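Local coordinates for protein alpha-L-rhamnosidase (Streptomyces avermitilis, PDB 3W5M) that releases terminal alpha-L-rhamnose from citrus flavonoids and the arabinogalactan-protein gum arabic, and carries a calcium-dependent rhamnose-binding module, at residues A[134-146]-A[251-263]. Sequence-based numbering, arbitrary orientation.
Sequences SLEGSSWIWFPEG and IFSDASWKSTDHE
In the beta-sandwich of the carbohydrate-binding module CBM67, the short strand 139-142, which pairs with strand 282-286, runs beside the connection from strand 247-252 to strand 258-260, with Phe252, Ser253, Trp257 and Asp261 meeting Gly137, Ser139, Ile141 and Phe143. Strands 247-252 and 258-260 belong to different sheets, so the first segment passes along the place where the chain changes sheet. At one end, the Gly137 carbonyl O sits over the centre of the Phe252 ring, 3.4 Å above its plane. Next along, Ser253 holds the backbone of Ser139 twice. Ser253 OG donates to Ser139 O at 2.6 Å, in the carbonyl plane. Ser253 O accepts a longer bond from Ser139 N at 3.3 Å, bent at the hydrogen. With chi1 at 47°, Ser253 OG lies between its own N and carbonyl carbon, where it also bonds to the backbone N of Cys238 on strand 235-244. In the middle, Ile141 lays CG2 3.6 Å from Asp254 N and brings CD1 over a face of the Trp257 indole, whose NE1 bonds back to Phe252 O. The far end belongs to Phe143, whose side chain is about 13 Å from the bound calcium ion. Its ring is sandwiched between Pro144 CD on one face and Asp261 on the other, and Ser259 OG, bonded to Trp158 O, comes to the edge 3.3 Å from Phe143 CD1. Were Phe143 an alanine, Asp261 would probably lose the surface it rests on and its carboxylate would be freer to turn. That carboxylate lies nearly flat on the ring, the planes 12° apart, with Asp261 CB 3.8 Å from the Phe143 ring centroid in a CH-pi contact and Asp261 CG 3.5 Å from Phe143 CZ.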
loop_
_atom_site.group_PDB
_atom_site.type_symbol
_atom_site.label_atom_id
_atom_site.label_comp_id
_atom_site.label_asym_id
_atom_site.label_seq_id
_atom_site.Cartn_x
_atom_site.Cartn_y
_atom_site.Cartn_z
ATOM N N SER A 134 25.816 4.557 20.633
ATOM C CA SER A 134 25.136 3.682 21.587
ATOM C C SER A 134 25.421 4.019 23.062
ATOM O O SER A 134 26.330 4.777 23.386
ATOM C CB SER A 134 25.533 2.232 21.342
ATOM O OG SER A 134 26.719 1.920 22.037
ATOM N N LEU A 135 24.652 3.409 23.944
ATOM C CA LEU A 135 24.752 3.676 25.373
ATOM C C LEU A 135 25.701 2.718 26.087
ATOM O O LEU A 135 25.890 2.807 27.306
ATOM C CB LEU A 135 23.356 3.607 25.989
ATOM C CG LEU A 135 22.398 4.682 25.465
ATOM C CD1 LEU A 135 21.021 4.360 26.015
ATOM C CD2 LEU A 135 22.868 6.076 25.913
ATOM N N GLU A 136 26.309 1.809 25.324
ATOM C CA GLU A 136 27.231 0.801 25.850
ATOM C C GLU A 136 28.442 1.463 26.495
ATOM O O GLU A 136 28.999 2.426 25.970
ATOM C CB GLU A 136 27.680 -0.147 24.730
ATOM C CG GLU A 136 26.502 -0.779 24.013
ATOM C CD GLU A 136 26.858 -1.996 23.170
ATOM O OE1 GLU A 136 27.843 -2.707 23.483
ATOM O OE2 GLU A 136 26.122 -2.248 22.192
ATOM N N GLY A 137 28.830 0.962 27.654
ATOM C CA GLY A 137 29.896 1.601 28.417
ATOM C C GLY A 137 29.381 2.640 29.401
ATOM O O GLY A 137 30.135 3.078 30.254
ATOM N N SER A 138 28.104 3.025 29.303
ATOM C CA SER A 138 27.544 4.011 30.204
ATOM C C SER A 138 26.780 3.346 31.351
ATOM O O SER A 138 26.620 2.110 31.389
ATOM C CB SER A 138 26.625 4.978 29.455
ATOM O OG SER A 138 26.430 6.115 30.265
ATOM N N SER A 139 26.338 4.167 32.291
ATOM C CA SER A 139 25.592 3.678 33.450
ATOM C C SER A 139 24.327 4.468 33.627
ATOM O O SER A 139 24.302 5.692 33.359
ATOM C CB SER A 139 26.446 3.853 34.690
ATOM O OG SER A 139 27.593 3.038 34.575
ATOM N N TRP A 140 23.264 3.791 34.079
ATOM C CA TRP A 140 22.061 4.471 34.534
ATOM C C TRP A 140 22.359 5.061 35.895
ATOM O O TRP A 140 22.858 4.348 36.768
ATOM C CB TRP A 140 20.891 3.507 34.702
ATOM C CG TRP A 140 20.430 2.894 33.418
ATOM C CD1 TRP A 140 20.896 1.763 32.848
ATOM C CD2 TRP A 140 19.357 3.354 32.593
ATOM N NE1 TRP A 140 20.216 1.503 31.676
ATOM C CE2 TRP A 140 19.259 2.463 31.500
ATOM C CE3 TRP A 140 18.468 4.441 32.667
ATOM C CZ2 TRP A 140 18.290 2.605 30.491
ATOM C CZ3 TRP A 140 17.531 4.600 31.656
ATOM C CH2 TRP A 140 17.445 3.680 30.579
ATOM N N ILE A 141 22.109 6.357 36.062
ATOM C CA ILE A 141 22.399 7.011 37.334
ATOM C C ILE A 141 21.171 7.681 37.928
ATOM O O ILE A 141 20.190 7.978 37.221
ATOM C CB ILE A 141 23.587 8.021 37.245
ATOM C CG1 ILE A 141 23.301 9.171 36.281
ATOM C CG2 ILE A 141 24.839 7.307 36.838
ATOM C CD1 ILE A 141 24.264 10.331 36.472
ATOM N N TRP A 142 21.217 7.896 39.249
ATOM C CA TRP A 142 20.186 8.643 39.949
ATOM C C TRP A 142 20.813 9.319 41.138
ATOM O O TRP A 142 22.012 9.196 41.365
ATOM C CB TRP A 142 19.049 7.676 40.388
ATOM C CG TRP A 142 17.800 8.347 40.740
ATOM C CD1 TRP A 142 17.213 8.391 41.987
ATOM C CD2 TRP A 142 16.918 9.059 39.859
ATOM N NE1 TRP A 142 16.035 9.088 41.924
ATOM C CE2 TRP A 142 15.824 9.516 40.643
ATOM C CE3 TRP A 142 16.949 9.369 38.489
ATOM C CZ2 TRP A 142 14.770 10.286 40.104
ATOM C CZ3 TRP A 142 15.885 10.128 37.950
ATOM C CH2 TRP A 142 14.816 10.572 38.767
ATOM N N PHE A 143 20.004 10.048 41.895
ATOM C CA PHE A 143 20.432 10.538 43.198
ATOM C C PHE A 143 20.685 9.340 44.151
ATOM O O PHE A 143 19.981 8.309 44.048
ATOM C CB PHE A 143 19.387 11.505 43.767
ATOM C CG PHE A 143 19.794 12.087 45.096
ATOM C CD1 PHE A 143 20.632 13.199 45.151
ATOM C CD2 PHE A 143 19.432 11.455 46.292
ATOM C CE1 PHE A 143 21.039 13.715 46.370
ATOM C CE2 PHE A 143 19.866 11.953 47.516
ATOM C CZ PHE A 143 20.662 13.089 47.557
ATOM N N PRO A 144 21.695 9.448 45.046
ATOM C CA PRO A 144 21.986 8.332 45.954
ATOM C C PRO A 144 20.928 8.214 47.039
ATOM O O PRO A 144 21.138 8.664 48.172
ATOM C CB PRO A 144 23.354 8.703 46.556
ATOM C CG PRO A 144 23.420 10.204 46.437
ATOM C CD PRO A 144 22.762 10.476 45.101
ATOM N N GLU A 145 19.792 7.639 46.669
ATOM C CA GLU A 145 18.718 7.314 47.621
ATOM C C GLU A 145 18.301 5.857 47.362
ATOM O O GLU A 145 17.896 5.506 46.253
ATOM C CB GLU A 145 17.531 8.278 47.476
ATOM C CG GLU A 145 17.039 8.465 46.051
ATOM C CD GLU A 145 16.065 9.632 45.872
ATOM O OE1 GLU A 145 15.609 10.229 46.874
ATOM O OE2 GLU A 145 15.741 9.956 44.715
ATOM N N GLY A 146 18.456 5.007 48.371
ATOM C CA GLY A 146 18.132 3.582 48.254
ATOM C C GLY A 146 18.714 2.853 47.038
ATOM O O GLY A 146 19.917 2.933 46.735
ATOM N N ILE A 251 32.155 10.623 27.021
ATOM C CA ILE A 251 31.867 11.005 28.398
ATOM C C ILE A 251 30.572 10.279 28.776
ATOM O O ILE A 251 29.589 10.356 28.037
ATOM C CB ILE A 251 31.618 12.540 28.530
ATOM C CG1 ILE A 251 32.808 13.386 28.011
ATOM C CG2 ILE A 251 31.234 12.944 29.954
ATOM C CD1 ILE A 251 34.167 13.022 28.547
ATOM N N PHE A 252 30.571 9.594 29.919
ATOM C CA PHE A 252 29.388 8.822 30.323
ATOM C C PHE A 252 28.646 9.437 31.481
ATOM O O PHE A 252 29.210 10.240 32.218
ATOM C CB PHE A 252 29.847 7.429 30.769
ATOM C CG PHE A 252 30.584 6.669 29.706
ATOM C CD1 PHE A 252 29.914 6.221 28.568
ATOM C CD2 PHE A 252 31.944 6.400 29.835
ATOM C CE1 PHE A 252 30.582 5.491 27.590
ATOM C CE2 PHE A 252 32.619 5.681 28.850
ATOM C CZ PHE A 252 31.932 5.240 27.729
ATOM N N SER A 253 27.383 9.028 31.666
ATOM C CA SER A 253 26.701 9.205 32.942
ATOM C C SER A 253 27.298 8.162 33.913
ATOM O O SER A 253 27.409 6.960 33.589
ATOM C CB SER A 253 25.188 9.014 32.785
ATOM O OG SER A 253 24.912 7.828 32.028
ATOM N N ASP A 254 27.724 8.629 35.077
ATOM C CA ASP A 254 28.458 7.769 36.029
ATOM C C ASP A 254 28.648 8.547 37.338
ATOM O O ASP A 254 28.079 9.634 37.484
ATOM C CB ASP A 254 29.783 7.216 35.443
ATOM C CG ASP A 254 30.791 8.311 35.075
ATOM O OD1 ASP A 254 30.767 9.408 35.651
ATOM O OD2 ASP A 254 31.626 8.050 34.183
ATOM N N ALA A 255 29.398 7.987 38.300
ATOM C CA ALA A 255 29.548 8.612 39.633
ATOM C C ALA A 255 30.437 9.876 39.655
ATOM O O ALA A 255 30.597 10.522 40.700
ATOM C CB ALA A 255 30.050 7.583 40.662
ATOM N N SER A 256 31.022 10.215 38.516
ATOM C CA SER A 256 31.712 11.511 38.382
ATOM C C SER A 256 30.749 12.710 38.315
ATOM O O SER A 256 31.198 13.875 38.385
ATOM C CB SER A 256 32.631 11.484 37.160
ATOM O OG SER A 256 33.663 10.535 37.389
ATOM N N TRP A 257 29.445 12.445 38.155
ATOM C CA TRP A 257 28.427 13.492 38.146
ATOM C C TRP A 257 28.034 13.784 39.570
ATOM O O TRP A 257 28.029 12.879 40.405
ATOM C CB TRP A 257 27.162 13.060 37.392
ATOM C CG TRP A 257 27.332 12.990 35.895
ATOM C CD1 TRP A 257 28.134 12.128 35.179
ATOM C CD2 TRP A 257 26.650 13.792 34.938
ATOM N NE1 TRP A 257 27.984 12.363 33.834
ATOM C CE2 TRP A 257 27.088 13.385 33.659
ATOM C CE3 TRP A 257 25.716 14.840 35.037
ATOM C CZ2 TRP A 257 26.625 14.000 32.470
ATOM C CZ3 TRP A 257 25.251 15.444 33.856
ATOM C CH2 TRP A 257 25.712 15.022 32.601
ATOM N N LYS A 258 27.691 15.038 39.833
ATOM C CA LYS A 258 27.145 15.440 41.134
ATOM C C LYS A 258 25.637 15.441 41.027
ATOM O O LYS A 258 25.099 15.729 39.959
ATOM C CB LYS A 258 27.627 16.843 41.527
ATOM C CG LYS A 258 29.103 16.955 41.849
ATOM C CD LYS A 258 29.458 16.126 43.084
ATOM C CE LYS A 258 30.700 16.653 43.800
ATOM N NZ LYS A 258 30.393 17.758 44.750
ATOM N N SER A 259 24.949 15.127 42.129
ATOM C CA SER A 259 23.497 15.136 42.148
ATOM C C SER A 259 22.927 15.816 43.390
ATOM O O SER A 259 23.584 15.849 44.426
ATOM C CB SER A 259 22.946 13.706 42.042
ATOM O OG SER A 259 21.507 13.783 42.000
ATOM N N THR A 260 21.707 16.345 43.284
ATOM C CA THR A 260 21.015 16.851 44.476
ATOM C C THR A 260 19.549 16.497 44.470
ATOM O O THR A 260 18.971 16.335 43.397
ATOM C CB THR A 260 21.188 18.370 44.681
ATOM O OG1 THR A 260 20.742 18.717 45.996
ATOM C CG2 THR A 260 20.413 19.177 43.619
ATOM N N ASP A 261 18.968 16.377 45.668
ATOM C CA ASP A 261 17.536 16.107 45.841
ATOM C C ASP A 261 16.685 17.286 46.333
ATOM O O ASP A 261 15.519 17.090 46.682
ATOM C CB ASP A 261 17.318 14.892 46.770
ATOM C CG ASP A 261 17.888 15.099 48.198
ATOM O OD1 ASP A 261 18.645 16.066 48.448
ATOM O OD2 ASP A 261 17.593 14.256 49.091
ATOM N N HIS A 262 17.257 18.492 46.395
ATOM C CA HIS A 262 16.482 19.701 46.734
ATOM C C HIS A 262 16.619 20.627 45.553
ATOM O O HIS A 262 17.750 20.862 45.087
ATOM C CB HIS A 262 17.036 20.401 47.987
ATOM C CG HIS A 262 17.122 19.509 49.181
ATOM N ND1 HIS A 262 16.006 19.080 49.870
ATOM C CD2 HIS A 262 18.190 18.951 49.805
ATOM C CE1 HIS A 262 16.380 18.294 50.866
ATOM N NE2 HIS A 262 17.700 18.200 50.849
ATOM N N GLU A 263 15.492 21.145 45.068
ATOM C CA GLU A 263 15.504 22.073 43.952
ATOM C C GLU A 263 16.596 23.155 44.102
ATOM O O GLU A 263 16.598 23.907 45.085
ATOM C CB GLU A 263 14.150 22.721 43.749
ATOM C CG GLU A 263 14.126 23.502 42.445
ATOM C CD GLU A 263 12.843 24.258 42.227
ATOM O OE1 GLU A 263 11.806 23.815 42.763
ATOM O OE2 GLU A 263 12.879 25.289 41.516
#